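Local coordinates for protein putative mandelate racemase (Bordetella bronchiseptica, PDB 3OZM) that is a putative member of the mandelate racemase branch of the enolase superfamily and binds D-xylaric acid, probably acting on acid sugars of that kind, at residues 12-17 with 30-35; 49-54 with 305-310. One frame throughout, in Å; residues are numbered along the deposited sequence.

Interaction 1: 12-17 with 30-35. With DXL (D-xylaric acid), chain J.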
ATOM      1  N   ALA A  12     -21.792 -17.632  13.818  1.00 17.67           N
ATOM      2  CA  ALA A  12     -22.556 -17.873  12.597  1.00 16.57           C
ATOM      3  C   ALA A  12     -23.975 -17.319  12.740  1.00 18.16           C
ATOM      4  O   ALA A  12     -24.700 -17.688  13.667  1.00 18.31           O
ATOM      5  CB  ALA A  12     -22.583 -19.345  12.283  1.00 18.33           C
ATOM      6  N   LEU A  13     -24.360 -16.436  11.825  1.00 16.02           N
ATOM      7  CA  LEU A  13     -25.648 -15.749  11.876  1.00 19.04           C
ATOM      8  C   LEU A  13     -26.434 -15.927  10.584  1.00 21.44           C
ATOM      9  O   LEU A  13     -25.859 -15.969   9.497  1.00 17.17           O
ATOM     10  CB  LEU A  13     -25.434 -14.247  12.107  1.00 18.19           C
ATOM     11  CG  LEU A  13     -24.546 -13.813  13.273  1.00 18.65           C
ATOM     12  CD1 LEU A  13     -24.396 -12.294  13.305  1.00 18.41           C
ATOM     13  CD2 LEU A  13     -25.124 -14.340  14.582  1.00 19.28           C
ATOM     14  N   SER A  14     -27.757 -15.995  10.696  1.00 19.45           N
ATOM     15  CA  SER A  14     -28.603 -16.099   9.519  1.00 22.09           C
ATOM     16  C   SER A  14     -29.810 -15.191   9.691  1.00 21.05           C
ATOM     17  O   SER A  14     -30.361 -15.084  10.785  1.00 23.42           O
ATOM     18  CB  SER A  14     -29.045 -17.555   9.310  1.00 23.35           C
ATOM     19  OG  SER A  14     -29.779 -17.720   8.102  1.00 24.58           O
ATOM     20  N   THR A  15     -30.204 -14.510   8.620  1.00 17.80           N
ATOM     21  CA  THR A  15     -31.401 -13.669   8.642  1.00 22.21           C
ATOM     22  C   THR A  15     -32.275 -13.995   7.434  1.00 21.15           C
ATOM     23  O   THR A  15     -31.765 -14.294   6.351  1.00 19.79           O
ATOM     24  CB  THR A  15     -31.057 -12.154   8.650  1.00 20.24           C
ATOM     25  OG1 THR A  15     -30.310 -11.810   7.465  1.00 19.29           O
ATOM     26  CG2 THR A  15     -30.258 -11.790   9.884  1.00 21.51           C
ATOM     27  N   PRO A  16     -33.602 -13.942   7.603  1.00 23.46           N
ATOM     28  CA  PRO A  16     -34.437 -14.427   6.493  1.00 19.03           C
ATOM     29  C   PRO A  16     -34.707 -13.377   5.422  1.00 19.89           C
ATOM     30  O   PRO A  16     -34.506 -12.184   5.643  1.00 20.75           O
ATOM     31  CB  PRO A  16     -35.746 -14.827   7.185  1.00 19.98           C
ATOM     32  CG  PRO A  16     -35.797 -13.953   8.410  1.00 25.86           C
ATOM     33  CD  PRO A  16     -34.379 -13.685   8.831  1.00 21.30           C
ATOM     34  N   ILE A  17     -35.142 -13.838   4.256  1.00 21.07           N
ATOM     35  CA  ILE A  17     -35.576 -12.953   3.187  1.00 23.36           C
ATOM     36  C   ILE A  17     -37.001 -13.350   2.778  1.00 20.33           C
ATOM     37  O   ILE A  17     -37.238 -14.492   2.381  1.00 21.15           O
ATOM     38  CB  ILE A  17     -34.655 -13.046   1.938  1.00 20.14           C
ATOM     39  CG1 ILE A  17     -33.168 -13.047   2.318  1.00 17.90           C
ATOM     40  CG2 ILE A  17     -34.955 -11.905   0.969  1.00 19.55           C
ATOM     41  CD1 ILE A  17     -32.228 -13.282   1.128  1.00 16.44           C
ATOM     42  N   LYS A  30     -30.967 -15.846  -3.834  1.00 18.95           N
ATOM     43  CA  LYS A  30     -30.740 -15.595  -2.409  1.00 17.67           C
ATOM     44  C   LYS A  30     -31.888 -16.161  -1.571  1.00 24.60           C
ATOM     45  O   LYS A  30     -33.065 -16.004  -1.919  1.00 20.24           O
ATOM     46  CB  LYS A  30     -30.547 -14.100  -2.136  1.00 16.52           C
ATOM     47  CG  LYS A  30     -29.393 -13.467  -2.938  1.00 17.23           C
ATOM     48  CD  LYS A  30     -29.094 -12.026  -2.487  1.00 19.13           C
ATOM     49  CE  LYS A  30     -28.171 -11.352  -3.499  1.00 21.90           C
ATOM     50  NZ  LYS A  30     -26.925 -12.154  -3.654  1.00 24.59           N
ATOM     51  N   LEU A  31     -31.540 -16.821  -0.472  1.00 17.01           N
ATOM     52  CA  LEU A  31     -32.537 -17.476   0.377  1.00 16.08           C
ATOM     53  C   LEU A  31     -32.487 -16.870   1.783  1.00 20.69           C
ATOM     54  O   LEU A  31     -33.510 -16.533   2.376  1.00 22.21           O
ATOM     55  CB  LEU A  31     -32.266 -18.979   0.432  1.00 18.82           C
ATOM     56  CG  LEU A  31     -32.206 -19.693  -0.930  1.00 21.64           C
ATOM     57  CD1 LEU A  31     -31.738 -21.133  -0.796  1.00 19.46           C
ATOM     58  CD2 LEU A  31     -33.551 -19.628  -1.663  1.00 21.96           C
ATOM     59  N   ASN A  32     -31.274 -16.715   2.299  1.00 16.53           N
ATOM     60  CA  ASN A  32     -31.065 -16.133   3.622  1.00 19.47           C
ATOM     61  C   ASN A  32     -29.795 -15.288   3.595  1.00 18.88           C
ATOM     62  O   ASN A  32     -28.805 -15.692   2.999  1.00 20.71           O
ATOM     63  CB  ASN A  32     -30.920 -17.241   4.671  1.00 16.08           C
ATOM     64  CG  ASN A  32     -32.221 -18.008   4.914  1.00 22.63           C
ATOM     65  OD1 ASN A  32     -33.136 -17.508   5.572  1.00 21.07           O
ATOM     66  ND2 ASN A  32     -32.301 -19.227   4.383  1.00 19.72           N
ATOM     67  N   ARG A  33     -29.817 -14.112   4.213  1.00 16.87           N
ATOM     68  CA  ARG A  33     -28.592 -13.324   4.292  1.00 19.40           C
ATOM     69  C   ARG A  33     -27.828 -13.736   5.544  1.00 17.43           C
ATOM     70  O   ARG A  33     -28.326 -13.622   6.674  1.00 20.85           O
ATOM     71  CB  ARG A  33     -28.864 -11.818   4.255  1.00 17.74           C
ATOM     72  CG  ARG A  33     -29.571 -11.336   2.989  1.00 19.04           C
ATOM     73  CD  ARG A  33     -28.856 -11.798   1.700  1.00 20.11           C
ATOM     74  NE  ARG A  33     -27.510 -11.231   1.560  1.00 18.95           N
ATOM     75  CZ  ARG A  33     -27.224 -10.044   1.015  1.00 24.19           C
ATOM     76  NH1 ARG A  33     -28.181  -9.255   0.538  1.00 17.52           N
ATOM     77  NH2 ARG A  33     -25.963  -9.636   0.950  1.00 18.56           N
ATOM     78  N   GLN A  34     -26.621 -14.242   5.328  1.00 18.40           N
ATOM     79  CA  GLN A  34     -25.835 -14.842   6.392  1.00 18.81           C
ATOM     80  C   GLN A  34     -24.464 -14.204   6.520  1.00 17.35           C
ATOM     81  O   GLN A  34     -24.004 -13.498   5.617  1.00 18.44           O
ATOM     82  CB  GLN A  34     -25.683 -16.342   6.125  1.00 18.27           C
ATOM     83  CG  GLN A  34     -27.029 -17.051   5.945  1.00 18.59           C
ATOM     84  CD  GLN A  34     -26.908 -18.568   5.869  1.00 21.83           C
ATOM     85  OE1 GLN A  34     -25.855 -19.115   5.524  1.00 18.67           O
ATOM     86  NE2 GLN A  34     -27.999 -19.257   6.198  1.00 19.03           N
ATOM     87  N   MET A  35     -23.807 -14.484   7.640  1.00 18.86           N
ATOM     88  CA  MET A  35     -22.442 -14.019   7.870  1.00 19.24           C
ATOM     89  C   MET A  35     -21.817 -14.774   9.024  1.00 18.67           C
ATOM     90  O   MET A  35     -22.514 -15.412   9.835  1.00 16.82           O
ATOM     91  CB  MET A  35     -22.404 -12.512   8.189  1.00 15.54           C
ATOM     92  CG  MET A  35     -22.965 -12.159   9.570  1.00 15.53           C
ATOM     93  SD  MET A  35     -22.900 -10.380   9.884  1.00 19.07           S
ATOM     94  CE  MET A  35     -21.111 -10.146   9.981  1.00 17.34           C
TER
HETATM   95  OAA DXL J 391     -25.787 -10.825  -5.703  1.00 27.99           O
HETATM   96  OAB DXL J 391     -23.849 -12.162  -4.327  1.00 28.71           O
HETATM   97  OAC DXL J 391     -21.961 -10.071  -7.652  1.00 18.92           O
HETATM   98  OAD DXL J 391     -22.403  -7.448  -5.216  1.00 24.42           O
HETATM   99  OAE DXL J 391     -24.771 -11.360  -7.596  1.00 25.84           O
HETATM  100  CAF DXL J 391     -24.804 -11.220  -6.352  1.00 27.70           C
HETATM  101  CAG DXL J 391     -23.519 -11.551  -5.586  1.00 26.82           C
HETATM  102  CAH DXL J 391     -22.730 -10.259  -5.305  1.00 22.55           C
HETATM  103  CAI DXL J 391     -22.621  -9.391  -6.573  1.00 19.03           C
HETATM  104  CAJ DXL J 391     -22.065  -7.975  -6.297  1.00 22.41           C
HETATM  105  OAK DXL J 391     -21.351  -7.415  -7.162  1.00 18.81           O
HETATM  106  OAL DXL J 391     -21.464 -10.597  -4.727  1.00 34.45           O
HETATM  107  O   HOH W   1     -32.345 -16.990   8.307  1.00 21.33           O
HETATM  108  O   HOH W   2     -35.713 -16.657   4.408  1.00 25.28           O

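Interaction 2: 49-54 with 305-310. With DXL (D-xylaric acid), chain J.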
ATOM      1  N   VAL A  49     -13.893  -6.902  15.915  1.00 16.44           N
ATOM      2  CA  VAL A  49     -14.780  -7.751  15.137  1.00 14.40           C
ATOM      3  C   VAL A  49     -14.534  -7.593  13.632  1.00 15.18           C
ATOM      4  O   VAL A  49     -13.967  -6.594  13.173  1.00 15.90           O
ATOM      5  CB  VAL A  49     -16.272  -7.463  15.427  1.00 17.88           C
ATOM      6  CG1 VAL A  49     -16.607  -7.710  16.899  1.00 17.82           C
ATOM      7  CG2 VAL A  49     -16.628  -6.051  15.013  1.00 19.12           C
ATOM      8  N   GLY A  50     -14.973  -8.592  12.874  1.00 16.32           N
ATOM      9  CA  GLY A  50     -14.767  -8.616  11.429  1.00 12.00           C
ATOM     10  C   GLY A  50     -15.767  -9.538  10.761  1.00 14.97           C
ATOM     11  O   GLY A  50     -16.617 -10.138  11.426  1.00 16.58           O
ATOM     12  N   SER A  51     -15.664  -9.655   9.438  1.00 14.71           N
ATOM     13  CA  SER A  51     -16.542 -10.527   8.668  1.00 15.87           C
ATOM     14  C   SER A  51     -15.780 -11.035   7.467  1.00 14.93           C
ATOM     15  O   SER A  51     -15.137 -10.238   6.767  1.00 15.10           O
ATOM     16  CB  SER A  51     -17.767  -9.755   8.154  1.00 13.14           C
ATOM     17  OG  SER A  51     -18.535 -10.565   7.270  1.00 15.55           O
ATOM     18  N   PRO A  52     -15.853 -12.348   7.208  1.00 13.68           N
ATOM     19  CA  PRO A  52     -15.254 -12.921   5.997  1.00 13.98           C
ATOM     20  C   PRO A  52     -16.214 -12.951   4.809  1.00 14.20           C
ATOM     21  O   PRO A  52     -16.032 -13.802   3.935  1.00 14.33           O
ATOM     22  CB  PRO A  52     -14.963 -14.353   6.423  1.00 14.94           C
ATOM     23  CG  PRO A  52     -16.171 -14.690   7.314  1.00 13.36           C
ATOM     24  CD  PRO A  52     -16.358 -13.396   8.117  1.00 13.44           C
ATOM     25  N   SER A  53     -17.230 -12.090   4.796  1.00 15.03           N
ATOM     26  CA  SER A  53     -18.144 -12.007   3.656  1.00 14.74           C
ATOM     27  C   SER A  53     -18.951 -13.288   3.421  1.00 17.83           C
ATOM     28  O   SER A  53     -19.124 -14.127   4.311  1.00 14.71           O
ATOM     29  CB  SER A  53     -17.358 -11.615   2.380  1.00 17.89           C
ATOM     30  OG  SER A  53     -18.192 -11.287   1.273  1.00 17.09           O
ATOM     31  N   GLY A  54     -19.444 -13.442   2.200  1.00 15.94           N
ATOM     32  CA  GLY A  54     -20.265 -14.592   1.858  1.00 18.27           C
ATOM     33  C   GLY A  54     -20.797 -14.400   0.450  1.00 15.94           C
ATOM     34  O   GLY A  54     -20.544 -13.372  -0.175  1.00 18.29           O
ATOM     35  N   THR A 305     -18.270  -5.052  -2.097  1.00 13.23           N
ATOM     36  CA  THR A 305     -18.517  -4.836  -0.661  1.00 13.71           C
ATOM     37  C   THR A 305     -19.706  -5.638  -0.119  1.00 19.25           C
ATOM     38  O   THR A 305     -20.052  -5.527   1.063  1.00 18.84           O
ATOM     39  CB  THR A 305     -18.835  -3.367  -0.361  1.00 15.55           C
ATOM     40  OG1 THR A 305     -20.153  -3.050  -0.844  1.00 17.85           O
ATOM     41  CG2 THR A 305     -17.799  -2.421  -0.979  1.00 15.95           C
ATOM     42  N   PHE A 306     -20.304  -6.460  -0.973  1.00 19.65           N
ATOM     43  CA  PHE A 306     -21.647  -7.014  -0.773  1.00 19.22           C
ATOM     44  C   PHE A 306     -21.712  -8.235   0.166  1.00 17.38           C
ATOM     45  O   PHE A 306     -21.299  -9.335  -0.201  1.00 23.40           O
ATOM     46  CB  PHE A 306     -22.187  -7.374  -2.170  1.00 16.58           C
ATOM     47  CG  PHE A 306     -23.688  -7.550  -2.273  1.00 17.21           C
ATOM     48  CD1 PHE A 306     -24.500  -6.511  -2.727  1.00 18.76           C
ATOM     49  CD2 PHE A 306     -24.274  -8.781  -2.014  1.00 15.59           C
ATOM     50  CE1 PHE A 306     -25.872  -6.683  -2.882  1.00 14.89           C
ATOM     51  CE2 PHE A 306     -25.655  -8.965  -2.168  1.00 21.06           C
ATOM     52  CZ  PHE A 306     -26.451  -7.919  -2.601  1.00 16.53           C
ATOM     53  N   ASN A 307     -22.213  -8.025   1.381  1.00 16.06           N
ATOM     54  CA  ASN A 307     -22.622  -9.128   2.257  1.00 17.24           C
ATOM     55  C   ASN A 307     -23.291  -8.625   3.524  1.00 19.80           C
ATOM     56  O   ASN A 307     -24.397  -9.040   3.858  1.00 16.82           O
ATOM     57  CB  ASN A 307     -21.464 -10.049   2.651  1.00 16.14           C
ATOM     58  CG  ASN A 307     -21.965 -11.357   3.262  1.00 19.62           C
ATOM     59  OD1 ASN A 307     -22.462 -12.220   2.555  1.00 19.73           O
ATOM     60  ND2 ASN A 307     -21.866 -11.485   4.581  1.00 15.86           N
ATOM     61  N   ASP A 308     -22.608  -7.741   4.236  1.00 14.75           N
ATOM     62  CA  ASP A 308     -23.116  -7.256   5.508  1.00 16.94           C
ATOM     63  C   ASP A 308     -22.526  -5.883   5.828  1.00 17.08           C
ATOM     64  O   ASP A 308     -21.678  -5.381   5.092  1.00 16.46           O
ATOM     65  CB  ASP A 308     -22.821  -8.283   6.606  1.00 18.92           C
ATOM     66  CG  ASP A 308     -21.330  -8.578   6.755  1.00 14.50           C
ATOM     67  OD1 ASP A 308     -20.609  -7.666   7.199  1.00 16.88           O
ATOM     68  OD2 ASP A 308     -20.894  -9.719   6.434  1.00 16.09           O
ATOM     69  N   ILE A 309     -22.979  -5.261   6.916  1.00 15.33           N
ATOM     70  CA  ILE A 309     -22.558  -3.900   7.215  1.00 16.56           C
ATOM     71  C   ILE A 309     -21.086  -3.822   7.610  1.00 15.47           C
ATOM     72  O   ILE A 309     -20.465  -2.776   7.456  1.00 16.67           O
ATOM     73  CB  ILE A 309     -23.437  -3.227   8.298  1.00 19.79           C
ATOM     74  CG1 ILE A 309     -23.233  -1.707   8.293  1.00 18.97           C
ATOM     75  CG2 ILE A 309     -23.131  -3.795   9.678  1.00 20.43           C
ATOM     76  CD1 ILE A 309     -23.645  -1.033   7.000  1.00 23.23           C
ATOM     77  N   ILE A 310     -20.533  -4.922   8.117  1.00 14.07           N
ATOM     78  CA  ILE A 310     -19.102  -4.957   8.414  1.00 15.60           C
ATOM     79  C   ILE A 310     -18.241  -4.983   7.144  1.00 17.47           C
ATOM     80  O   ILE A 310     -17.257  -4.247   7.043  1.00 15.43           O
ATOM     81  CB  ILE A 310     -18.742  -6.122   9.336  1.00 19.99           C
ATOM     82  CG1 ILE A 310     -19.427  -5.927  10.696  1.00 23.47           C
ATOM     83  CG2 ILE A 310     -17.219  -6.230   9.506  1.00 17.61           C
ATOM     84  CD1 ILE A 310     -19.044  -6.945  11.711  1.00 26.84           C
TER
HETATM   85  OAA DXL J 391     -25.787 -10.825  -5.703  1.00 27.99           O
HETATM   86  OAB DXL J 391     -23.849 -12.162  -4.327  1.00 28.71           O
HETATM   87  OAC DXL J 391     -21.961 -10.071  -7.652  1.00 18.92           O
HETATM   88  OAD DXL J 391     -22.403  -7.448  -5.216  1.00 24.42           O
HETATM   89  OAE DXL J 391     -24.771 -11.360  -7.596  1.00 25.84           O
HETATM   90  CAF DXL J 391     -24.804 -11.220  -6.352  1.00 27.70           C
HETATM   91  CAG DXL J 391     -23.519 -11.551  -5.586  1.00 26.82           C
HETATM   92  CAH DXL J 391     -22.730 -10.259  -5.305  1.00 22.55           C
HETATM   93  CAI DXL J 391     -22.621  -9.391  -6.573  1.00 19.03           C
HETATM   94  CAJ DXL J 391     -22.065  -7.975  -6.297  1.00 22.41           C
HETATM   95  OAK DXL J 391     -21.351  -7.415  -7.162  1.00 18.81           O
HETATM   96  OAL DXL J 391     -21.464 -10.597  -4.727  1.00 34.45           O
HETATM   97  O   HOH W   3     -21.992 -11.752  -1.632  1.00 27.69           O

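Interaction 1: 12-17 with 30-35
Thr-15 and Arg-33 face each other as a hydrogen-bonded antiparallel pair, and the threonine side chain adds a bond to those of the backbone. Arg-33 O takes both Thr-15 N and Thr-15 OG1, the hydroxyl at 2.8 Å; chi1 of 60° sets OG1 between the threonine's own N and carbonyl carbon, within reach of that oxygen. Arg-33 itself can be followed outward. Its CB lies 3.5 Å from Thr-15 OG1, CG and CD then run past the end of Ile-17, with CD 3.7 Å from Ile-17 CD1, and bends at chi2 and chi3 bring NH1 into a salt bridge with Asp-331 OD2. Two pairs along, on the same face as Thr-15, Leu-13 and Met-35 run alongside each other in the same direction, Leu-13 CD1 4.0 Å from Met-35 CG. On the other face Gln-34 NE2 donates to Ser-14 OG at 3.0 Å, the hydroxyl 24° out of the amide plane, while the same nitrogen also serves Glu-378 O. A water joins Ser-14 OG to Asn-32 OD1, while Asn-32 ND2 donates to Pro-379 O. Lys-30, bent at its last torsion, reaches the bound D-xylaric acid, NZ donating to OAA at 2.7 Å and weakly to OAB. The two strands are 5-16 and 32-42 of the three-stranded N-terminal sheet; helices 336-339 and 367-371 cover the Leu-13 and Thr-15 face, and helix 58-73 touches Gln-34 on the other.

Interaction 2: 49-54 with 305-310
Two first torsions bring Ser-51 and Asp-308 together: Ser-51 OG is swung opposite its own N (chi1 173°), and Asp-308 CG sits between its N and carbonyl carbon (chi1 59°). The hydroxyl then donates to Asp-308 OD2 over 2.6 Å, on the syn lone pair. Asn-307 ND2 reaches the same oxygen from the anti side at 2.7 Å, and the two donors probably fix the carboxylate's rotation. Asp-308 is the N-cap of helix 309-321, its OD1 accepting weakly from Ile-310 N and also from Thr-311 N. Ser-51 OG in turn takes Ser-53 N at 3.2 Å, an ST turn that folds the chain back beside Asn-307. Next to this polar cluster Ile-310 CG2 packs 3.8 Å from Ser-51 CB, and its CD1 meets Val-49 CG2. Nearer the bound D-xylaric acid a water donates to Gly-54 O and Phe-306 O and also lies 3.3 Å from ligand atom OAB, while Phe-306 CB is 3.1 Å from ligand atom OAD. The contact thus seats the end of strand 48-50 and the turn after it on the start of helix 309-321, with strand 32-42 packed against Asp-308 and Ile-310 and strand 328-331 against Phe-306.

How the interactions relate
The centres of the two contacts are 12 Å apart, and both segments of interaction 1 precede those of interaction 2 along the chain. Interaction 1 is local, an antiparallel strand pair within the N-terminal domain; interaction 2 spans 250 residues to join that domain to the C-terminal barrel domain. Strand 32-42, which supplies one arm of interaction 1, is the sheet neighbour of strand 48-50. The two also touch directly: Asn-307 ND2 is 3.1 Å from Gln-34 O, a probable hydrogen bond, and Arg-33 packs on Phe-306. Both reach D-xylaric acid, so residues from both domains meet at one ligand, consistent with an enolase-superfamily active site lying between the N-terminal domain and the barrel.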